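Local coordinates for protein KLTH0A00704p (Lachancea thermotolerans, PDB 4J2G) that probably takes part in autophagy as Atg13, through a HORMA domain thought to mediate PI 3-kinase recruitment, at residues 75-80 with 84-89; 106-111 with 224-229; 158-163 with 250-255; 181-186 with 200-205. The protein carries 1 engineered substitution. All coordinates share one frame; numbering follows the deposited sequence.

Contact 1. Residues 75-80 with 84-89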
loop_
_atom_site.group_PDB
_atom_site.type_symbol
_atom_site.label_atom_id
_atom_site.label_comp_id
_atom_site.label_asym_id
_atom_site.label_seq_id
_atom_site.Cartn_x
_atom_site.Cartn_y
_atom_site.Cartn_z
ATOM N N LYS A 75 12.786 -1.624 11.479
ATOM C CA LYS A 75 13.653 -1.019 12.531
ATOM C C LYS A 75 13.189 0.390 13.046
ATOM O O LYS A 75 13.109 0.620 14.277
ATOM C CB LYS A 75 15.124 -1.040 12.100
ATOM C CG LYS A 75 16.041 -0.141 12.911
ATOM C CD LYS A 75 16.906 0.745 12.012
ATOM C CE LYS A 75 16.188 2.027 11.604
ATOM N NZ LYS A 75 16.373 2.268 10.143
ATOM N N PRO A 76 12.823 1.316 12.126
ATOM C CA PRO A 76 12.354 2.560 12.660
ATOM C C PRO A 76 11.216 2.452 13.672
ATOM O O PRO A 76 11.063 3.395 14.438
ATOM C CB PRO A 76 11.863 3.292 11.423
ATOM C CG PRO A 76 12.760 2.776 10.347
ATOM C CD PRO A 76 12.757 1.321 10.651
ATOM N N TRP A 77 10.447 1.353 13.710
ATOM C CA TRP A 77 9.268 1.270 14.643
ATOM C C TRP A 77 9.495 0.277 15.751
ATOM O O TRP A 77 8.775 0.278 16.768
ATOM C CB TRP A 77 7.953 0.892 13.844
ATOM C CG TRP A 77 7.693 1.925 12.832
ATOM C CD1 TRP A 77 7.005 3.097 13.055
ATOM C CD2 TRP A 77 8.165 1.994 11.465
ATOM N NE1 TRP A 77 7.014 3.876 11.943
ATOM C CE2 TRP A 77 7.725 3.247 10.949
ATOM C CE3 TRP A 77 8.890 1.144 10.640
ATOM C CZ2 TRP A 77 7.971 3.661 9.640
ATOM C CZ3 TRP A 77 9.201 1.565 9.322
ATOM C CH2 TRP A 77 8.729 2.830 8.831
ATOM N N THR A 78 10.456 -0.616 15.548
ATOM C CA THR A 78 10.845 -1.611 16.548
ATOM C C THR A 78 11.851 -1.031 17.553
ATOM O O THR A 78 11.848 -1.411 18.752
ATOM C CB THR A 78 11.431 -2.899 15.952
ATOM O OG1 THR A 78 12.557 -2.578 15.108
ATOM C CG2 THR A 78 10.375 -3.604 15.124
ATOM N N THR A 79 12.671 -0.107 17.069
ATOM C CA THR A 79 13.616 0.630 17.927
ATOM C C THR A 79 13.129 2.032 18.348
ATOM O O THR A 79 13.920 2.929 18.538
ATOM C CB THR A 79 14.961 0.813 17.247
ATOM O OG1 THR A 79 14.788 1.668 16.131
ATOM C CG2 THR A 79 15.527 -0.512 16.760
ATOM N N PHE A 80 11.829 2.210 18.524
ATOM C CA PHE A 80 11.256 3.500 18.887
ATOM C C PHE A 80 11.143 3.711 20.390
ATOM O O PHE A 80 10.524 2.863 21.065
ATOM C CB PHE A 80 9.844 3.547 18.345
ATOM C CG PHE A 80 8.992 4.667 18.921
ATOM C CD1 PHE A 80 9.164 5.990 18.471
ATOM C CD2 PHE A 80 7.990 4.390 19.853
ATOM C CE1 PHE A 80 8.388 7.015 18.992
ATOM C CE2 PHE A 80 7.206 5.414 20.368
ATOM C CZ PHE A 80 7.414 6.726 19.946
ATOM N N GLU A 84 12.306 10.571 19.688
ATOM C CA GLU A 84 12.049 11.051 18.339
ATOM C C GLU A 84 10.606 10.710 18.042
ATOM O O GLU A 84 10.043 9.799 18.657
ATOM C CB GLU A 84 12.972 10.392 17.319
ATOM C CG GLU A 84 14.466 10.649 17.511
ATOM C CD GLU A 84 15.325 10.154 16.339
ATOM O OE1 GLU A 84 15.513 8.923 16.201
ATOM O OE2 GLU A 84 15.836 10.993 15.555
ATOM N N SER A 85 10.003 11.478 17.133
ATOM C CA SER A 85 8.702 11.183 16.559
ATOM C C SER A 85 8.677 9.809 15.887
ATOM O O SER A 85 9.682 9.387 15.283
ATOM C CB SER A 85 8.350 12.229 15.517
ATOM O OG SER A 85 7.720 13.319 16.138
ATOM N N LEU A 86 7.523 9.156 16.006
ATOM C CA LEU A 86 7.218 7.845 15.412
ATOM C C LEU A 86 7.079 8.145 13.922
ATOM O O LEU A 86 6.196 8.871 13.559
ATOM C CB LEU A 86 5.894 7.346 15.982
ATOM C CG LEU A 86 5.727 5.913 16.525
ATOM C CD1 LEU A 86 4.250 5.538 16.548
ATOM C CD2 LEU A 86 6.492 4.860 15.738
ATOM N N PRO A 87 8.005 7.678 13.069
ATOM C CA PRO A 87 7.998 8.168 11.672
ATOM C C PRO A 87 6.723 7.701 10.938
ATOM O O PRO A 87 6.206 6.652 11.273
ATOM C CB PRO A 87 9.217 7.471 11.030
ATOM C CG PRO A 87 9.964 6.825 12.151
ATOM C CD PRO A 87 9.049 6.678 13.330
ATOM N N PRO A 88 6.215 8.474 9.956
ATOM C CA PRO A 88 5.125 7.939 9.115
ATOM C C PRO A 88 5.587 6.678 8.336
ATOM O O PRO A 88 6.727 6.631 7.792
ATOM C CB PRO A 88 4.811 9.116 8.157
ATOM C CG PRO A 88 6.122 9.861 8.083
ATOM C CD PRO A 88 6.648 9.814 9.503
ATOM N N LEU A 89 4.704 5.683 8.328
ATOM C CA LEU A 89 4.925 4.345 7.771
ATOM C C LEU A 89 4.245 4.211 6.413
ATOM O O LEU A 89 3.030 4.291 6.305
ATOM C CB LEU A 89 4.454 3.267 8.751
ATOM C CG LEU A 89 4.419 1.696 8.611
ATOM C CD1 LEU A 89 4.776 1.086 7.299
ATOM C CD2 LEU A 89 5.266 1.029 9.687
#
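The end of helix 70-78 lies against the extended chain of 84-89, with Pro-76 CA 7.2 Å from Pro-87 CA and Phe-80 CA 6.9 Å from Leu-86 CA. Trp-77 makes the largest share of the contact. With CG opposite the carbonyl carbon (chi1 -60°), its indole reaches across and is held both at its edge and on its faces. NE1 donates to Pro-87 O at 3.0 Å in a fairly straight bond (161°), the oxygen lying close to the ring plane. Pro-88 O lies at the same edge, and Leu-86 CD2 abuts Trp-77 CD1 at 3.3 Å. Leu-89 CD2 sits over the centre of the six-membered ring, 3.5 Å from its centroid, a CH-pi contact, while Pro-76 CB lies on the opposite face near the rim. This grip should restrain both the tilt and the rotation of the indole. A second CH-pi contact sets Leu-86 CG over the Phe-80 ring, 3.8 Å from its centroid, and Glu-84 O meets the ring edge at CE1. Beyond the loop, Trp-77 meets Phe-30 and Leu-31 of helix 18-39, and Leu-89, entering strand 89-96, shares Ile-206 of strand 201-208 with the indole.

Contact 2. Residues 106-111 with 224-229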
loop_
_atom_site.group_PDB
_atom_site.type_symbol
_atom_site.label_atom_id
_atom_site.label_comp_id
_atom_site.label_asym_id
_atom_site.label_seq_id
_atom_site.Cartn_x
_atom_site.Cartn_y
_atom_site.Cartn_z
ATOM N N VAL A 106 3.407 -7.260 -21.046
ATOM C CA VAL A 106 2.360 -6.992 -20.044
ATOM C C VAL A 106 1.212 -6.136 -20.590
ATOM O O VAL A 106 1.385 -5.032 -21.088
ATOM C CB VAL A 106 2.940 -6.325 -18.784
ATOM C CG1 VAL A 106 1.843 -6.071 -17.739
ATOM C CG2 VAL A 106 4.021 -7.213 -18.214
ATOM N N THR A 107 0.039 -6.703 -20.578
ATOM C CA THR A 107 -1.153 -5.935 -20.824
ATOM C C THR A 107 -2.055 -5.811 -19.510
ATOM O O THR A 107 -1.835 -6.537 -18.523
ATOM C CB THR A 107 -2.030 -6.587 -21.888
ATOM O OG1 THR A 107 -2.309 -7.938 -21.510
ATOM C CG2 THR A 107 -1.395 -6.511 -23.276
ATOM N N LEU A 108 -2.980 -4.873 -19.572
ATOM C CA LEU A 108 -3.955 -4.547 -18.552
ATOM C C LEU A 108 -5.285 -4.439 -19.257
ATOM O O LEU A 108 -5.383 -3.740 -20.285
ATOM C CB LEU A 108 -3.620 -3.171 -17.942
ATOM C CG LEU A 108 -4.658 -2.641 -16.886
ATOM C CD1 LEU A 108 -4.785 -3.676 -15.696
ATOM C CD2 LEU A 108 -4.221 -1.230 -16.356
ATOM N N LYS A 109 -6.295 -5.120 -18.727
ATOM C CA LYS A 109 -7.633 -4.983 -19.228
ATOM C C LYS A 109 -8.464 -4.031 -18.425
ATOM O O LYS A 109 -8.389 -4.031 -17.189
ATOM C CB LYS A 109 -8.322 -6.321 -19.277
ATOM C CG LYS A 109 -7.782 -7.309 -20.274
ATOM C CD LYS A 109 -8.746 -8.468 -20.476
ATOM C CE LYS A 109 -8.296 -9.321 -21.652
ATOM N NZ LYS A 109 -9.337 -10.304 -22.070
ATOM N N ASP A 110 -9.253 -3.210 -19.105
ATOM C CA ASP A 110 -9.996 -2.204 -18.435
ATOM C C ASP A 110 -11.310 -2.766 -17.957
ATOM O O ASP A 110 -11.550 -3.948 -18.044
ATOM C CB ASP A 110 -10.189 -0.924 -19.261
ATOM C CG ASP A 110 -10.879 -1.131 -20.615
ATOM O OD1 ASP A 110 -11.652 -2.111 -20.806
ATOM O OD2 ASP A 110 -10.580 -0.275 -21.546
ATOM N N GLN A 111 -12.189 -1.907 -17.505
ATOM C CA GLN A 111 -13.436 -2.420 -16.879
ATOM C C GLN A 111 -14.320 -2.909 -17.996
ATOM O O GLN A 111 -15.258 -3.629 -17.782
ATOM C CB GLN A 111 -14.127 -1.326 -16.087
ATOM C CG GLN A 111 -15.215 -1.824 -15.154
ATOM C CD GLN A 111 -16.273 -0.759 -14.901
ATOM O OE1 GLN A 111 -16.649 -0.003 -15.821
ATOM N NE2 GLN A 111 -16.756 -0.681 -13.649
ATOM N N SER A 224 -1.151 6.353 -15.837
ATOM C CA SER A 224 -2.438 5.783 -16.046
ATOM C C SER A 224 -2.064 4.915 -17.206
ATOM O O SER A 224 -1.065 5.178 -17.904
ATOM C CB SER A 224 -3.411 6.895 -16.442
ATOM O OG SER A 224 -3.018 7.434 -17.668
ATOM N N LEU A 225 -2.790 3.865 -17.442
ATOM C CA LEU A 225 -2.253 2.961 -18.479
ATOM C C LEU A 225 -3.310 2.823 -19.565
ATOM O O LEU A 225 -3.043 2.399 -20.679
ATOM C CB LEU A 225 -1.980 1.600 -17.831
ATOM C CG LEU A 225 -0.788 1.716 -16.876
ATOM C CD1 LEU A 225 -0.736 0.495 -15.947
ATOM C CD2 LEU A 225 0.513 1.897 -17.696
ATOM N N ILE A 226 -4.512 3.201 -19.156
ATOM C CA ILE A 226 -5.754 3.217 -19.837
ATOM C C ILE A 226 -6.040 4.685 -20.113
ATOM O O ILE A 226 -6.376 5.450 -19.183
ATOM C CB ILE A 226 -6.821 2.693 -18.840
ATOM C CG1 ILE A 226 -6.478 1.241 -18.464
ATOM C CG2 ILE A 226 -8.250 2.891 -19.367
ATOM C CD1 ILE A 226 -7.307 0.672 -17.283
ATOM N N ALA A 227 -5.953 5.057 -21.398
ATOM C CA ALA A 227 -6.055 6.448 -21.859
ATOM C C ALA A 227 -7.486 6.962 -21.870
ATOM O O ALA A 227 -7.705 8.149 -22.060
ATOM C CB ALA A 227 -5.388 6.638 -23.243
ATOM N N THR A 228 -8.476 6.107 -21.646
ATOM C CA THR A 228 -9.850 6.641 -21.475
ATOM C C THR A 228 -10.092 7.438 -20.183
ATOM O O THR A 228 -11.117 8.075 -20.042
ATOM C CB THR A 228 -10.943 5.567 -21.521
ATOM O OG1 THR A 228 -10.663 4.586 -20.536
ATOM C CG2 THR A 228 -11.000 4.895 -22.851
ATOM N N TYR A 229 -9.181 7.382 -19.227
ATOM C CA TYR A 229 -9.375 8.122 -17.991
ATOM C C TYR A 229 -9.194 9.597 -18.197
ATOM O O TYR A 229 -8.189 10.034 -18.768
ATOM C CB TYR A 229 -8.380 7.624 -16.925
ATOM C CG TYR A 229 -8.927 6.417 -16.228
ATOM C CD1 TYR A 229 -10.068 6.529 -15.419
ATOM C CD2 TYR A 229 -8.339 5.157 -16.377
ATOM C CE1 TYR A 229 -10.600 5.391 -14.792
ATOM C CE2 TYR A 229 -8.849 4.022 -15.736
ATOM C CZ TYR A 229 -9.948 4.156 -14.911
ATOM O OH TYR A 229 -10.447 3.046 -14.252
#
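Leu-108, near the end of strand 105-109, pushes one methyl group, CD2, between Leu-225 and Ile-226 of the long loop that follows strand 201-208. This is the tight part of the contact. CD2 lies 3.7 Å from Ile-226 CD1 and 3.9 Å from Leu-225 CB, with Leu-225 CD1 and Ile-226 CG1 close by, and the Leu-108 side chain runs at about a right angle to both partners. The extended Ile-226 chain (chi2 169°) carries CD1 far enough to touch a second residue, Asp-110, whose CB is 3.8 Å away. Beyond these four residues the fit slackens. Thr-228 OG1 comes no nearer than 5.0 Å, to Asp-110 OD2, and the CB of Lys-109 points away from the loop. The type I turn from Ile-226 to Tyr-229 is spanned by a weak backbone bond from Tyr-229 N to Ile-226 O. Asp-110 gives the loop only its methylene. Its carboxylate turns back into its own hairpin, where OD1 accepts from the backbone N atoms of Asp-112 and Asn-114 and OD2 from Trp-116 NE1. Tyr-229 OH bonds to Asp-266, a polar tie of the loop elsewhere. Between these two segments there is no hydrogen bond, and the contact with the middle strand of the three-stranded sheet is aliphatic packing, which depends on shape and burial and lacks the directional restraint of polar bonds.

Contact 3. Residues 158-163 with 250-255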
loop_
_atom_site.group_PDB
_atom_site.type_symbol
_atom_site.label_atom_id
_atom_site.label_comp_id
_atom_site.label_asym_id
_atom_site.label_seq_id
_atom_site.Cartn_x
_atom_site.Cartn_y
_atom_site.Cartn_z
ATOM N N SER A 158 -7.857 1.174 28.388
ATOM C CA SER A 158 -8.483 -0.000 27.846
ATOM C C SER A 158 -9.355 0.448 26.683
ATOM O O SER A 158 -9.682 -0.343 25.796
ATOM C CB SER A 158 -9.325 -0.680 28.926
ATOM O OG SER A 158 -9.013 -2.065 28.983
ATOM N N GLU A 159 -9.716 1.727 26.688
ATOM C CA GLU A 159 -10.551 2.253 25.631
ATOM C C GLU A 159 -9.806 2.446 24.314
ATOM O O GLU A 159 -10.358 2.173 23.253
ATOM C CB GLU A 159 -11.287 3.530 26.046
ATOM C CG GLU A 159 -12.567 3.776 25.237
ATOM C CD GLU A 159 -13.283 2.498 24.762
ATOM O OE1 GLU A 159 -13.232 1.444 25.446
ATOM O OE2 GLU A 159 -13.912 2.547 23.683
ATOM N N LEU A 160 -8.563 2.902 24.376
ATOM C CA LEU A 160 -7.753 2.976 23.167
ATOM C C LEU A 160 -7.408 1.592 22.670
ATOM O O LEU A 160 -7.134 1.400 21.495
ATOM C CB LEU A 160 -6.477 3.729 23.412
ATOM C CG LEU A 160 -5.442 3.617 22.303
ATOM C CD1 LEU A 160 -5.826 4.469 21.101
ATOM C CD2 LEU A 160 -4.088 4.015 22.850
ATOM N N TYR A 161 -7.411 0.626 23.569
ATOM C CA TYR A 161 -7.124 -0.715 23.183
ATOM C C TYR A 161 -8.265 -1.220 22.318
ATOM O O TYR A 161 -8.041 -1.925 21.341
ATOM C CB TYR A 161 -6.977 -1.618 24.395
ATOM C CG TYR A 161 -6.730 -3.025 23.967
ATOM C CD1 TYR A 161 -5.518 -3.370 23.367
ATOM C CD2 TYR A 161 -7.710 -3.999 24.102
ATOM C CE1 TYR A 161 -5.275 -4.649 22.923
ATOM C CE2 TYR A 161 -7.469 -5.295 23.674
ATOM C CZ TYR A 161 -6.249 -5.600 23.083
ATOM O OH TYR A 161 -5.976 -6.868 22.655
ATOM N N ARG A 162 -9.482 -0.842 22.672
ATOM C CA ARG A 162 -10.640 -1.356 21.997
ATOM C C ARG A 162 -10.774 -0.675 20.628
ATOM O O ARG A 162 -11.123 -1.327 19.658
ATOM C CB ARG A 162 -11.886 -1.167 22.868
ATOM C CG ARG A 162 -13.084 -1.972 22.412
ATOM C CD ARG A 162 -14.356 -1.327 22.912
ATOM N NE ARG A 162 -14.529 0.022 22.378
ATOM C CZ ARG A 162 -15.552 0.416 21.618
ATOM N NH1 ARG A 162 -16.526 -0.436 21.289
ATOM N NH2 ARG A 162 -15.603 1.674 21.192
ATOM N N GLN A 163 -10.502 0.630 20.572
ATOM C CA GLN A 163 -10.435 1.380 19.324
ATOM C C GLN A 163 -9.434 0.761 18.327
ATOM O O GLN A 163 -9.621 0.886 17.132
ATOM C CB GLN A 163 -9.995 2.831 19.550
ATOM C CG GLN A 163 -10.815 3.653 20.531
ATOM C CD GLN A 163 -12.199 3.940 20.021
ATOM O OE1 GLN A 163 -12.365 4.501 18.938
ATOM N NE2 GLN A 163 -13.210 3.555 20.799
ATOM N N ILE A 250 -8.296 7.611 14.605
ATOM C CA ILE A 250 -8.443 7.341 16.005
ATOM C C ILE A 250 -7.920 8.547 16.772
ATOM O O ILE A 250 -6.776 8.994 16.574
ATOM C CB ILE A 250 -7.821 6.009 16.398
ATOM C CG1 ILE A 250 -8.659 4.911 15.751
ATOM C CG2 ILE A 250 -7.822 5.859 17.906
ATOM C CD1 ILE A 250 -8.287 3.511 16.161
ATOM N N ARG A 251 -8.824 9.109 17.574
ATOM C CA ARG A 251 -8.530 10.275 18.390
ATOM C C ARG A 251 -7.739 9.836 19.608
ATOM O O ARG A 251 -8.182 8.950 20.346
ATOM C CB ARG A 251 -9.820 10.986 18.802
ATOM C CG ARG A 251 -10.152 12.226 17.973
ATOM C CD ARG A 251 -10.679 11.910 16.577
ATOM N NE ARG A 251 -10.079 12.809 15.578
ATOM C CZ ARG A 251 -10.586 13.056 14.370
ATOM N NH1 ARG A 251 -11.729 12.466 13.995
ATOM N NH2 ARG A 251 -9.949 13.893 13.537
ATOM N N THR A 252 -6.549 10.417 19.764
ATOM C CA THR A 252 -5.703 10.206 20.935
ATOM C C THR A 252 -4.990 11.490 21.440
ATOM O O THR A 252 -4.756 12.454 20.678
ATOM C CB THR A 252 -4.658 9.122 20.649
ATOM O OG1 THR A 252 -4.524 8.304 21.805
ATOM C CG2 THR A 252 -3.303 9.730 20.290
ATOM N N LYS A 253 -4.634 11.486 22.726
ATOM C CA LYS A 253 -4.004 12.649 23.346
ATOM C C LYS A 253 -2.725 13.104 22.643
ATOM O O LYS A 253 -2.424 14.301 22.574
ATOM C CB LYS A 253 -3.753 12.401 24.827
ATOM C CG LYS A 253 -2.865 11.218 25.171
ATOM C CD LYS A 253 -2.849 11.008 26.684
ATOM C CE LYS A 253 -4.258 10.772 27.231
ATOM N NZ LYS A 253 -4.421 11.269 28.629
ATOM N N PHE A 254 -1.984 12.148 22.114
ATOM C CA PHE A 254 -0.789 12.458 21.324
ATOM C C PHE A 254 -1.086 12.866 19.888
ATOM O O PHE A 254 -0.173 13.197 19.149
ATOM C CB PHE A 254 0.154 11.275 21.312
ATOM C CG PHE A 254 0.258 10.588 22.631
ATOM C CD1 PHE A 254 0.931 11.192 23.701
ATOM C CD2 PHE A 254 -0.324 9.347 22.822
ATOM C CE1 PHE A 254 1.039 10.557 24.928
ATOM C CE2 PHE A 254 -0.217 8.710 24.047
ATOM C CZ PHE A 254 0.467 9.313 25.099
ATOM N N GLY A 255 -2.359 12.856 19.505
ATOM C CA GLY A 255 -2.740 13.176 18.126
ATOM C C GLY A 255 -3.715 12.172 17.524
ATOM O O GLY A 255 -4.363 11.371 18.235
#
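The flat amide of Gln-163, whose CB touches Ile-250, is met by Glu-159 OE2 almost in its own plane, while the ring of Phe-254 carries Lys-253 CG over the centre of one face and also stacks with Trp-23. Here helix 158-177 of the HORMA fold packs on edge strand 242-252 of the five-stranded sheet, the two short axes 9.8 Å apart and nearly antiparallel (159°). Leu-160 and Ile-250 make the apolar contact: CD1 of the leucine lies 4.0 Å from CG2 of the isoleucine and extends on to Thr-252 OG1. On the helix surface, Glu-159 OE2 takes two side-chain donors, Arg-162 NE at 2.9 Å in a salt bridge and Gln-163 NE2 at 3.1 Å, which together hold the carboxylate and the amide in place. An alanine in place of Ile-250 would probably leave Gln-163 CB without its partner and Leu-160 CD1 with Thr-252 alone among these segments, opening a gap that Leu-164 and Leu-167 also border. Thr-252 begins a type I turn into strand 255-264, closed by Gly-255 N to Thr-252 O. Because CG1 of Ile-250 lies opposite its carbonyl carbon (chi1 -68°), CD1 is carried up to the helix backbone, 3.1 Å from Gln-163 O.

Contact 4. Residues 181-186 with 200-205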
loop_
_atom_site.group_PDB
_atom_site.type_symbol
_atom_site.label_atom_id
_atom_site.label_comp_id
_atom_site.label_asym_id
_atom_site.label_seq_id
_atom_site.Cartn_x
_atom_site.Cartn_y
_atom_site.Cartn_z
ATOM N N SER A 181 -5.877 -7.521 -4.406
ATOM C CA SER A 181 -6.173 -8.843 -3.792
ATOM C C SER A 181 -6.804 -9.742 -4.832
ATOM O O SER A 181 -6.554 -10.952 -4.860
ATOM C CB SER A 181 -7.162 -8.753 -2.582
ATOM O OG SER A 181 -6.555 -7.991 -1.578
ATOM N N GLU A 182 -7.584 -9.129 -5.713
ATOM C CA GLU A 182 -8.250 -9.871 -6.776
ATOM C C GLU A 182 -7.140 -10.394 -7.735
ATOM O O GLU A 182 -7.093 -11.559 -8.078
ATOM C CB GLU A 182 -9.367 -8.971 -7.369
ATOM C CG GLU A 182 -9.849 -9.287 -8.773
ATOM C CD GLU A 182 -10.377 -10.698 -8.940
ATOM O OE1 GLU A 182 -9.713 -11.503 -9.634
ATOM O OE2 GLU A 182 -11.458 -11.007 -8.389
ATOM N N LEU A 183 -6.131 -9.576 -8.004
ATOM C CA LEU A 183 -4.943 -10.044 -8.771
ATOM C C LEU A 183 -4.169 -11.147 -8.022
ATOM O O LEU A 183 -3.749 -12.129 -8.643
ATOM C CB LEU A 183 -3.985 -8.887 -9.115
ATOM C CG LEU A 183 -2.666 -9.349 -9.808
ATOM C CD1 LEU A 183 -2.959 -9.962 -11.169
ATOM C CD2 LEU A 183 -1.769 -8.131 -10.014
ATOM N N GLN A 184 -3.955 -10.980 -6.702
ATOM C CA GLN A 184 -3.297 -12.002 -5.898
ATOM C C GLN A 184 -4.096 -13.344 -6.034
ATOM O O GLN A 184 -3.526 -14.383 -6.403
ATOM C CB GLN A 184 -3.182 -11.521 -4.449
ATOM C CG GLN A 184 -2.688 -12.517 -3.383
ATOM C CD GLN A 184 -1.171 -12.796 -3.428
ATOM O OE1 GLN A 184 -0.430 -12.254 -4.258
ATOM N NE2 GLN A 184 -0.713 -13.650 -2.523
ATOM N N ALA A 185 -5.414 -13.309 -5.795
ATOM C CA ALA A 185 -6.242 -14.503 -5.990
ATOM C C ALA A 185 -5.875 -15.204 -7.315
ATOM O O ALA A 185 -5.573 -16.381 -7.345
ATOM C CB ALA A 185 -7.694 -14.135 -6.012
ATOM N N ARG A 186 -5.917 -14.481 -8.416
ATOM C CA ARG A 186 -5.676 -15.128 -9.708
ATOM C C ARG A 186 -4.250 -15.611 -9.877
ATOM O O ARG A 186 -4.013 -16.553 -10.566
ATOM C CB ARG A 186 -6.217 -14.280 -10.869
ATOM C CG ARG A 186 -5.340 -14.046 -12.087
ATOM C CD ARG A 186 -6.211 -13.308 -13.094
ATOM N NE ARG A 186 -7.357 -12.724 -12.379
ATOM C CZ ARG A 186 -8.522 -12.378 -12.929
ATOM N NH1 ARG A 186 -8.739 -12.534 -14.242
ATOM N NH2 ARG A 186 -9.480 -11.870 -12.158
ATOM N N VAL A 200 5.383 -13.662 -12.706
ATOM C CA VAL A 200 5.298 -12.354 -12.029
ATOM C C VAL A 200 4.686 -12.574 -10.642
ATOM O O VAL A 200 3.817 -13.403 -10.494
ATOM C CB VAL A 200 4.455 -11.310 -12.807
ATOM C CG1 VAL A 200 5.043 -11.000 -14.191
ATOM C CG2 VAL A 200 3.009 -11.763 -12.961
ATOM N N LYS A 201 5.170 -11.869 -9.624
ATOM C CA LYS A 201 4.561 -11.967 -8.292
ATOM C C LYS A 201 4.303 -10.570 -7.732
ATOM O O LYS A 201 4.803 -9.586 -8.264
ATOM C CB LYS A 201 5.466 -12.757 -7.348
ATOM C CG LYS A 201 6.871 -12.169 -7.278
ATOM C CD LYS A 201 7.796 -12.884 -6.299
ATOM C CE LYS A 201 9.199 -12.302 -6.409
ATOM N NZ LYS A 201 10.184 -12.805 -5.398
ATOM N N LEU A 202 3.495 -10.512 -6.681
ATOM C CA LEU A 202 3.285 -9.324 -5.906
ATOM C C LEU A 202 4.386 -9.210 -4.890
ATOM O O LEU A 202 4.871 -10.197 -4.449
ATOM C CB LEU A 202 1.937 -9.419 -5.174
ATOM C CG LEU A 202 0.755 -8.677 -5.808
ATOM C CD1 LEU A 202 0.772 -8.740 -7.310
ATOM C CD2 LEU A 202 -0.618 -9.126 -5.297
ATOM N N GLY A 203 4.782 -7.981 -4.548
ATOM C CA GLY A 203 5.804 -7.670 -3.559
ATOM C C GLY A 203 5.285 -6.444 -2.779
ATOM O O GLY A 203 4.344 -5.788 -3.215
ATOM N N THR A 204 5.848 -6.187 -1.605
ATOM C CA THR A 204 5.618 -4.986 -0.839
ATOM C C THR A 204 6.930 -4.569 -0.286
ATOM O O THR A 204 7.826 -5.366 -0.233
ATOM C CB THR A 204 4.723 -5.233 0.394
ATOM O OG1 THR A 204 5.252 -6.332 1.123
ATOM C CG2 THR A 204 3.336 -5.596 -0.080
ATOM N N ARG A 205 6.990 -3.344 0.208
ATOM C CA ARG A 205 8.196 -2.689 0.626
ATOM C C ARG A 205 7.644 -1.693 1.617
ATOM O O ARG A 205 6.637 -1.043 1.355
ATOM C CB ARG A 205 8.786 -1.940 -0.586
ATOM C CG ARG A 205 9.844 -0.930 -0.310
ATOM C CD ARG A 205 10.395 -0.286 -1.604
ATOM N NE ARG A 205 9.966 -1.026 -2.781
ATOM C CZ ARG A 205 10.800 -1.471 -3.707
ATOM N NH1 ARG A 205 12.105 -1.242 -3.567
ATOM N NH2 ARG A 205 10.351 -2.118 -4.779
HETATM O O HOH W 1 1.917 -12.915 -5.625
#
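Leu-202 faces helix 179-187 and divides its two methyl groups between Leu-183 and Gln-184, one turned to an apolar neighbour and the other to a mixed one. The setting is the HORMA fold, where this short helix lies against strand 201-208, the strand at one margin of the five-stranded sheet. Leu-202 and Leu-183 meet at a slant, CD1 of the former 3.8 Å from CD2 of the latter. Gln-184 comes alongside from the next position of the helix: its CB lies 3.6 Å from Leu-202 CD2, and the bend at chi2 (75°) turns the amide across to the strand, with OE1 3.3 Å from the same methyl. The leucine is thus covered by aliphatic carbon and by an amide oxygen, with Leu-95 of the adjacent strand 89-96 also touching it. A serine in place of Leu-202 has neither methyl, and would probably leave Leu-183 CD2 without its partner and a gap beside Gln-184 CB. Elsewhere on the helix, Arg-186 NH2 reaches back one turn to Glu-182 OE1 at 2.6 Å, a salt bridge with the oxygen in the guanidinium plane. Lys-201 and Gly-203 pair with strand 89-96, and the intervening Leu-202 N points to the side not paired with it. There a water links helix to strand, donating to Gln-184 OE1 at 2.8 Å and accepting from Leu-202 N at 3.1 Å.

How the contacts relate
From the N terminus, contact 1 closes first, a three-residue loop between helix 70-78 and strand 89-96, before any other contact opens. Contact 2 then opens on strand 105-109, and contact 3 opens on helix 158-177 before contact 2 has closed. Contact 4 opens and closes within both of these, joining helix 179-187 to strand 201-208. Contact 2 closes in the following loop and contact 3 at the end of strand 242-252, so contacts 2 and 3 cross. Contacts 3 and 4 reach the outermost strands of the five-stranded sheet, contact 2 the smaller sheet. Contacts 1 and 3, centres about 18 Å apart, lie across the chain's centre from contacts 2 and 4.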